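Long-range contact in Lmo0305 protein (Listeria monocytogenes, PDB 3PJ0), which is of unknown function but belongs to the beta-eliminating lyase family of the PLP-dependent aminotransferase-like fold, with covalently bound pyridoxal phosphate: residues R90-E101 with Q112-A122. Numbering follows the deposited sequence.
Sequences RRVAYHPLSHLE and QQITPLLLGTA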
ATOM      1  N   ARG A  90       6.062   3.144  26.028  1.00 13.50           N
ATOM      2  CA  ARG A  90       4.952   3.155  25.046  1.00 13.18           C
ATOM      3  C   ARG A  90       4.060   4.386  25.109  1.00 13.45           C
ATOM      4  O   ARG A  90       2.983   4.410  24.481  1.00 13.95           O
ATOM      5  CB  ARG A  90       4.112   1.858  25.154  1.00 13.95           C
ATOM      6  CG  ARG A  90       4.844   0.571  24.719  1.00 13.75           C
ATOM      7  CD  ARG A  90       4.870   0.263  23.224  1.00 16.33           C
ATOM      8  NE  ARG A  90       5.495  -1.043  23.010  1.00 17.69           N
ATOM      9  CZ  ARG A  90       4.920  -2.170  22.622  1.00 19.55           C
ATOM     10  NH1 ARG A  90       3.656  -2.235  22.199  1.00 18.38           N
ATOM     11  NH2 ARG A  90       5.680  -3.266  22.572  1.00 23.25           N
ATOM     12  N   ARG A  91       4.445   5.406  25.874  1.00 12.86           N
ATOM     13  CA  ARG A  91       3.675   6.653  25.871  1.00 12.48           C
ATOM     14  C   ARG A  91       4.319   7.612  24.867  1.00 11.69           C
ATOM     15  O   ARG A  91       5.549   7.667  24.753  1.00 11.06           O
ATOM     16  CB  ARG A  91       3.609   7.307  27.261  1.00 13.52           C
ATOM     17  CG  ARG A  91       2.486   6.777  28.180  1.00 15.81           C
ATOM     18  CD  ARG A  91       2.648   5.342  28.526  1.00 18.87           C
ATOM     19  NE  ARG A  91       3.934   5.094  29.181  1.00 22.60           N
ATOM     20  CZ  ARG A  91       4.431   3.891  29.463  1.00 27.20           C
ATOM     21  NH1 ARG A  91       3.748   2.785  29.167  1.00 28.57           N
ATOM     22  NH2 ARG A  91       5.627   3.799  30.048  1.00 29.03           N
ATOM     23  N   VAL A  92       3.490   8.333  24.127  1.00 11.23           N
ATOM     24  CA  VAL A  92       3.952   9.412  23.219  1.00 11.42           C
ATOM     25  C   VAL A  92       3.101  10.646  23.487  1.00 11.84           C
ATOM     26  O   VAL A  92       2.096  10.547  24.204  1.00 13.08           O
ATOM     27  CB  VAL A  92       3.881   9.039  21.734  1.00 11.41           C
ATOM     28  CG1 VAL A  92       4.714   7.802  21.466  1.00 10.71           C
ATOM     29  CG2 VAL A  92       2.435   8.812  21.265  1.00 12.61           C
ATOM     30  N   ALA A  93       3.464  11.790  22.908  1.00 10.55           N
ATOM     31  CA  ALA A  93       2.687  12.992  23.102  1.00 10.74           C
ATOM     32  C   ALA A  93       2.539  13.776  21.805  1.00 10.05           C
ATOM     33  O   ALA A  93       3.476  13.890  21.014  1.00  9.97           O
ATOM     34  CB  ALA A  93       3.309  13.894  24.221  1.00 10.17           C
ATOM     35  N   TYR A  94       1.342  14.284  21.583  1.00  9.32           N
ATOM     36  CA  TYR A  94       1.077  15.084  20.418  1.00  9.42           C
ATOM     37  C   TYR A  94      -0.212  15.914  20.549  1.00  9.65           C
ATOM     38  O   TYR A  94      -0.954  15.764  21.518  1.00 10.43           O
ATOM     39  CB  TYR A  94       1.047  14.222  19.170  1.00  9.57           C
ATOM     40  CG  TYR A  94       0.113  12.998  19.147  1.00  9.18           C
ATOM     41  CD1 TYR A  94      -1.200  13.053  19.597  1.00 10.51           C
ATOM     42  CD2 TYR A  94       0.548  11.786  18.559  1.00 10.30           C
ATOM     43  CE1 TYR A  94      -2.049  11.923  19.503  1.00 10.82           C
ATOM     44  CE2 TYR A  94      -0.282  10.688  18.445  1.00 11.34           C
ATOM     45  CZ  TYR A  94      -1.568  10.741  18.918  1.00 12.10           C
ATOM     46  OH  TYR A  94      -2.365   9.608  18.792  1.00 12.00           O
ATOM     47  N   HIS A  95      -0.464  16.778  19.564  1.00  8.85           N
ATOM     48  CA  HIS A  95      -1.646  17.610  19.560  1.00 10.25           C
ATOM     49  C   HIS A  95      -2.914  16.714  19.550  1.00 10.23           C
ATOM     50  O   HIS A  95      -2.915  15.651  18.920  1.00  9.41           O
ATOM     51  CB  HIS A  95      -1.634  18.515  18.317  1.00 10.51           C
ATOM     52  CG  HIS A  95      -2.698  19.575  18.316  1.00 10.41           C
ATOM     53  ND1 HIS A  95      -3.973  19.344  17.864  1.00  9.92           N
ATOM     54  CD2 HIS A  95      -2.663  20.879  18.688  1.00 10.88           C
ATOM     55  CE1 HIS A  95      -4.692  20.452  17.984  1.00 11.77           C
ATOM     56  NE2 HIS A  95      -3.917  21.400  18.484  1.00 11.30           N
ATOM     57  N   PRO A  96      -3.993  17.127  20.237  1.00 11.34           N
ATOM     58  CA  PRO A  96      -5.256  16.359  20.260  1.00 11.44           C
ATOM     59  C   PRO A  96      -5.836  15.950  18.866  1.00 11.73           C
ATOM     60  O   PRO A  96      -6.526  14.930  18.741  1.00 12.18           O
ATOM     61  CB  PRO A  96      -6.234  17.342  20.933  1.00 12.39           C
ATOM     62  CG  PRO A  96      -5.392  18.138  21.818  1.00 12.32           C
ATOM     63  CD  PRO A  96      -4.096  18.333  21.080  1.00 12.08           C
ATOM     64  N   LEU A  97      -5.533  16.740  17.840  1.00 11.06           N
ATOM     65  CA  LEU A  97      -6.062  16.509  16.498  1.00 10.94           C
ATOM     66  C   LEU A  97      -5.003  15.931  15.568  1.00 11.61           C
ATOM     67  O   LEU A  97      -5.122  16.043  14.328  1.00 12.16           O
ATOM     68  CB  LEU A  97      -6.671  17.796  15.926  1.00 11.43           C
ATOM     69  CG  LEU A  97      -7.757  18.444  16.779  1.00 13.05           C
ATOM     70  CD1 LEU A  97      -8.466  19.617  16.063  1.00 13.55           C
ATOM     71  CD2 LEU A  97      -8.771  17.387  17.172  1.00 12.48           C
ATOM     72  N   SER A  98      -3.976  15.302  16.137  1.00 10.51           N
ATOM     73  CA  SER A  98      -2.990  14.621  15.299  1.00 10.08           C
ATOM     74  C   SER A  98      -3.701  13.615  14.398  1.00 10.45           C
ATOM     75  O   SER A  98      -4.745  13.062  14.750  1.00 10.34           O
ATOM     76  CB  SER A  98      -1.942  13.893  16.121  1.00  9.62           C
ATOM     77  OG  SER A  98      -1.114  13.093  15.270  1.00 13.29           O
ATOM     78  N   HIS A  99      -3.119  13.365  13.233  1.00 10.33           N
ATOM     79  CA  HIS A  99      -3.748  12.470  12.276  1.00 10.89           C
ATOM     80  C   HIS A  99      -3.835  11.078  12.902  1.00 10.58           C
ATOM     81  O   HIS A  99      -4.790  10.338  12.670  1.00 10.93           O
ATOM     82  CB  HIS A  99      -2.945  12.464  10.968  1.00 10.89           C
ATOM     83  CG  HIS A  99      -3.610  11.772   9.822  1.00  9.76           C
ATOM     84  ND1 HIS A  99      -3.490  10.412   9.598  1.00  9.71           N
ATOM     85  CD2 HIS A  99      -4.328  12.261   8.783  1.00  9.74           C
ATOM     86  CE1 HIS A  99      -4.129  10.095   8.481  1.00  9.41           C
ATOM     87  NE2 HIS A  99      -4.644  11.193   7.964  1.00  9.39           N
ATOM     88  N   LEU A 100      -2.832  10.741  13.705  1.00  9.91           N
ATOM     89  CA  LEU A 100      -2.791   9.465  14.399  1.00 10.33           C
ATOM     90  C   LEU A 100      -3.954   9.277  15.392  1.00 10.61           C
ATOM     91  O   LEU A 100      -4.466   8.182  15.583  1.00  9.47           O
ATOM     92  CB  LEU A 100      -1.470   9.321  15.174  1.00 10.85           C
ATOM     93  CG  LEU A 100      -0.084   9.121  14.493  1.00 12.87           C
ATOM     94  CD1 LEU A 100       0.075   7.719  14.034  1.00 16.40           C
ATOM     95  CD2 LEU A 100       0.295  10.165  13.385  1.00 14.10           C
ATOM     96  N   GLU A 101      -4.384  10.379  15.998  1.00 10.47           N
ATOM     97  CA  GLU A 101      -5.409  10.312  17.018  1.00 10.51           C
ATOM     98  C   GLU A 101      -6.815  10.234  16.452  1.00 10.69           C
ATOM     99  O   GLU A 101      -7.670   9.544  17.023  1.00 11.74           O
ATOM    100  CB  GLU A 101      -5.306  11.553  17.902  1.00 10.42           C
ATOM    101  CG  GLU A 101      -6.221  11.561  19.099  1.00 13.05           C
ATOM    102  CD  GLU A 101      -5.856  10.501  20.144  1.00 13.85           C
ATOM    103  OE1 GLU A 101      -4.757   9.900  20.057  1.00 12.95           O
ATOM    104  OE2 GLU A 101      -6.680  10.303  21.065  1.00 14.89           O
ATOM    105  N   GLN A 112      -0.245  -0.896  18.000  1.00 11.34           N
ATOM    106  CA  GLN A 112       1.019  -0.715  18.712  1.00 11.61           C
ATOM    107  C   GLN A 112       0.855  -0.620  20.232  1.00 12.85           C
ATOM    108  O   GLN A 112       1.853  -0.604  20.968  1.00 14.51           O
ATOM    109  CB  GLN A 112       1.755   0.521  18.165  1.00 10.93           C
ATOM    110  CG  GLN A 112       2.228   0.430  16.716  1.00 12.07           C
ATOM    111  CD  GLN A 112       3.177  -0.733  16.480  1.00 13.34           C
ATOM    112  OE1 GLN A 112       3.837  -1.205  17.397  1.00 11.86           O
ATOM    113  NE2 GLN A 112       3.225  -1.215  15.252  1.00 14.30           N
ATOM    114  N   GLN A 113      -0.386  -0.583  20.718  1.00 13.80           N
ATOM    115  CA  GLN A 113      -0.641  -0.441  22.164  1.00 15.00           C
ATOM    116  C   GLN A 113       0.187   0.708  22.751  1.00 13.38           C
ATOM    117  O   GLN A 113       0.722   0.612  23.867  1.00 12.29           O
ATOM    118  CB  GLN A 113      -0.370  -1.733  22.955  1.00 15.77           C
ATOM    119  CG  GLN A 113      -1.288  -2.871  22.592  1.00 19.90           C
ATOM    120  CD  GLN A 113      -0.798  -3.601  21.406  1.00 21.54           C
ATOM    121  OE1 GLN A 113       0.382  -3.947  21.339  1.00 25.48           O
ATOM    122  NE2 GLN A 113      -1.687  -3.883  20.466  1.00 24.63           N
ATOM    123  N   ILE A 114       0.285   1.782  21.969  1.00 12.35           N
ATOM    124  CA  ILE A 114       0.919   3.025  22.388  1.00 12.10           C
ATOM    125  C   ILE A 114      -0.167   3.952  22.964  1.00 13.19           C
ATOM    126  O   ILE A 114      -1.306   3.999  22.458  1.00 12.85           O
ATOM    127  CB  ILE A 114       1.704   3.647  21.228  1.00 12.35           C
ATOM    128  CG1 ILE A 114       3.022   2.872  21.073  1.00 11.03           C
ATOM    129  CG2 ILE A 114       1.898   5.212  21.417  1.00 10.96           C
ATOM    130  CD1 ILE A 114       3.929   3.308  19.886  1.00 12.08           C
ATOM    131  N   THR A 115       0.174   4.670  24.036  1.00 12.81           N
ATOM    132  CA  THR A 115      -0.785   5.545  24.741  1.00 13.91           C
ATOM    133  C   THR A 115      -0.409   6.988  24.457  1.00 14.30           C
ATOM    134  O   THR A 115       0.635   7.436  24.936  1.00 13.42           O
ATOM    135  CB  THR A 115      -0.729   5.336  26.289  1.00 15.13           C
ATOM    136  OG1 THR A 115      -1.101   3.989  26.647  1.00 16.98           O
ATOM    137  CG2 THR A 115      -1.653   6.325  27.011  1.00 15.98           C
ATOM    138  N   PRO A 116      -1.251   7.724  23.702  1.00 13.05           N
ATOM    139  CA  PRO A 116      -0.884   9.105  23.387  1.00 13.60           C
ATOM    140  C   PRO A 116      -1.410  10.061  24.432  1.00 13.59           C
ATOM    141  O   PRO A 116      -2.584   9.969  24.795  1.00 14.39           O
ATOM    142  CB  PRO A 116      -1.573   9.350  22.038  1.00 13.54           C
ATOM    143  CG  PRO A 116      -1.971   7.948  21.532  1.00 13.55           C
ATOM    144  CD  PRO A 116      -2.297   7.241  22.787  1.00 14.54           C
ATOM    145  N   LEU A 117      -0.530  10.907  24.934  1.00 13.32           N
ATOM    146  CA  LEU A 117      -0.863  11.931  25.903  1.00 14.09           C
ATOM    147  C   LEU A 117      -1.082  13.157  25.044  1.00 14.33           C
ATOM    148  O   LEU A 117      -0.222  13.503  24.202  1.00 13.86           O
ATOM    149  CB  LEU A 117       0.278  12.115  26.912  1.00 14.71           C
ATOM    150  CG  LEU A 117       0.743  10.832  27.632  1.00 16.97           C
ATOM    151  CD1 LEU A 117       1.970  11.081  28.533  1.00 18.49           C
ATOM    152  CD2 LEU A 117      -0.385  10.186  28.422  1.00 19.32           C
ATOM    153  N   LEU A 118      -2.231  13.801  25.211  1.00 13.44           N
ATOM    154  CA  LEU A 118      -2.590  14.915  24.333  1.00 13.39           C
ATOM    155  C   LEU A 118      -2.071  16.247  24.875  1.00 13.37           C
ATOM    156  O   LEU A 118      -2.201  16.555  26.054  1.00 14.62           O
ATOM    157  CB  LEU A 118      -4.096  14.931  24.096  1.00 13.27           C
ATOM    158  CG  LEU A 118      -4.686  13.593  23.650  1.00 13.48           C
ATOM    159  CD1 LEU A 118      -6.188  13.716  23.373  1.00 15.02           C
ATOM    160  CD2 LEU A 118      -3.967  13.057  22.417  1.00 13.41           C
ATOM    161  N   LEU A 119      -1.458  17.033  24.002  1.00 12.63           N
ATOM    162  CA  LEU A 119      -0.811  18.264  24.420  1.00 12.34           C
ATOM    163  C   LEU A 119      -1.680  19.482  24.182  1.00 13.79           C
ATOM    164  O   LEU A 119      -2.047  19.777  23.039  1.00 13.44           O
ATOM    165  CB  LEU A 119       0.514  18.433  23.669  1.00 11.76           C
ATOM    166  CG  LEU A 119       1.630  17.441  23.936  1.00 10.29           C
ATOM    167  CD1 LEU A 119       2.739  17.519  22.856  1.00 10.67           C
ATOM    168  CD2 LEU A 119       2.176  17.659  25.369  1.00 10.51           C
ATOM    169  N   GLY A 120      -1.941  20.220  25.257  1.00 15.00           N
ATOM    170  CA  GLY A 120      -2.720  21.464  25.185  1.00 16.75           C
ATOM    171  C   GLY A 120      -4.201  21.224  24.966  1.00 17.25           C
ATOM    172  O   GLY A 120      -4.784  20.364  25.611  1.00 18.51           O
ATOM    173  N   THR A 121      -4.798  21.987  24.051  1.00 17.94           N
ATOM    174  CA  THR A 121      -6.217  21.892  23.769  1.00 18.07           C
ATOM    175  C   THR A 121      -6.405  21.770  22.256  1.00 17.55           C
ATOM    176  O   THR A 121      -5.538  22.153  21.492  1.00 15.76           O
ATOM    177  CB  THR A 121      -6.967  23.111  24.351  1.00 19.45           C
ATOM    178  OG1 THR A 121      -6.504  24.297  23.732  1.00 19.86           O
ATOM    179  CG2 THR A 121      -6.726  23.219  25.856  1.00 20.19           C
ATOM    180  N   ALA A 122      -7.542  21.215  21.840  1.00 17.57           N
ATOM    181  CA  ALA A 122      -7.825  20.953  20.433  1.00 16.93           C
ATOM    182  C   ALA A 122      -7.860  22.206  19.560  1.00 18.27           C
ATOM    183  O   ALA A 122      -7.582  22.138  18.348  1.00 16.80           O
ATOM    184  CB  ALA A 122      -9.176  20.165  20.301  1.00 17.84           C
TER
HETATM  185  O   HOH W   1      -5.137   9.494  23.363  1.00 24.21           O
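Strands 91-94 and 115-118 pair in parallel, Val-92 beside Pro-116 and Tyr-94 beside Leu-118. Five backbone hydrogen bonds join them, starting with Thr-115 N to Arg-90 O. The straightest is Leu-117 N to Val-92 O, 2.7 Å at 173°. The last is Leu-119 N to Tyr-94 O. Within this chain, strand 115-118 is one edge of the mixed sheet, and strand 91-94 is hydrogen-bonded on its far side to strand 140-144. Helix 107-112 lies in the right-handed crossover expected between the two parallel strands.

Apolar packing differs on the two faces. On one, Val-92 CG2 meets Ile-114 CG2 at 3.6 Å, the two side chains crossing at about a right angle. Tyr-94 lies alongside Pro-116, its CZ 3.4 Å from Pro-116 CB. Tyr-94 CE1 also touches Leu-118 CD2, 3.7 Å away, the two side chains lying side by side. Leu-108 covers Tyr-94, Ile-114 and Pro-116. On the other face, Ala-93 CB packs on Leu-119 CD1 at 3.9 Å. Beyond the strands, Pro-96 and Leu-97 pack against Ala-122.

Polar side chains finish the contact. With chi1 at 54°, Tyr-94 CG is wedged between its own N and C, and the ring lies along Pro-116 with its hydroxyl at Glu-101. Its OH donates to the anti lone pair of Glu-101 OE1 at 2.7 Å. Glu-101 OE2 takes a water that also donates to Pro-116 O, and it forms a salt bridge with Lys-109. At the opposite end, Arg-90 NH1 binds Gln-112 O at 2.7 Å, with a bent angle of 137°.

Pro-116 has no N-H to give, but parallel pairing with strand 91-94 asks for none there. Its ring lies beside the phenol, and Glu-101, held by tyrosine, water and lysine, probably stays ionised.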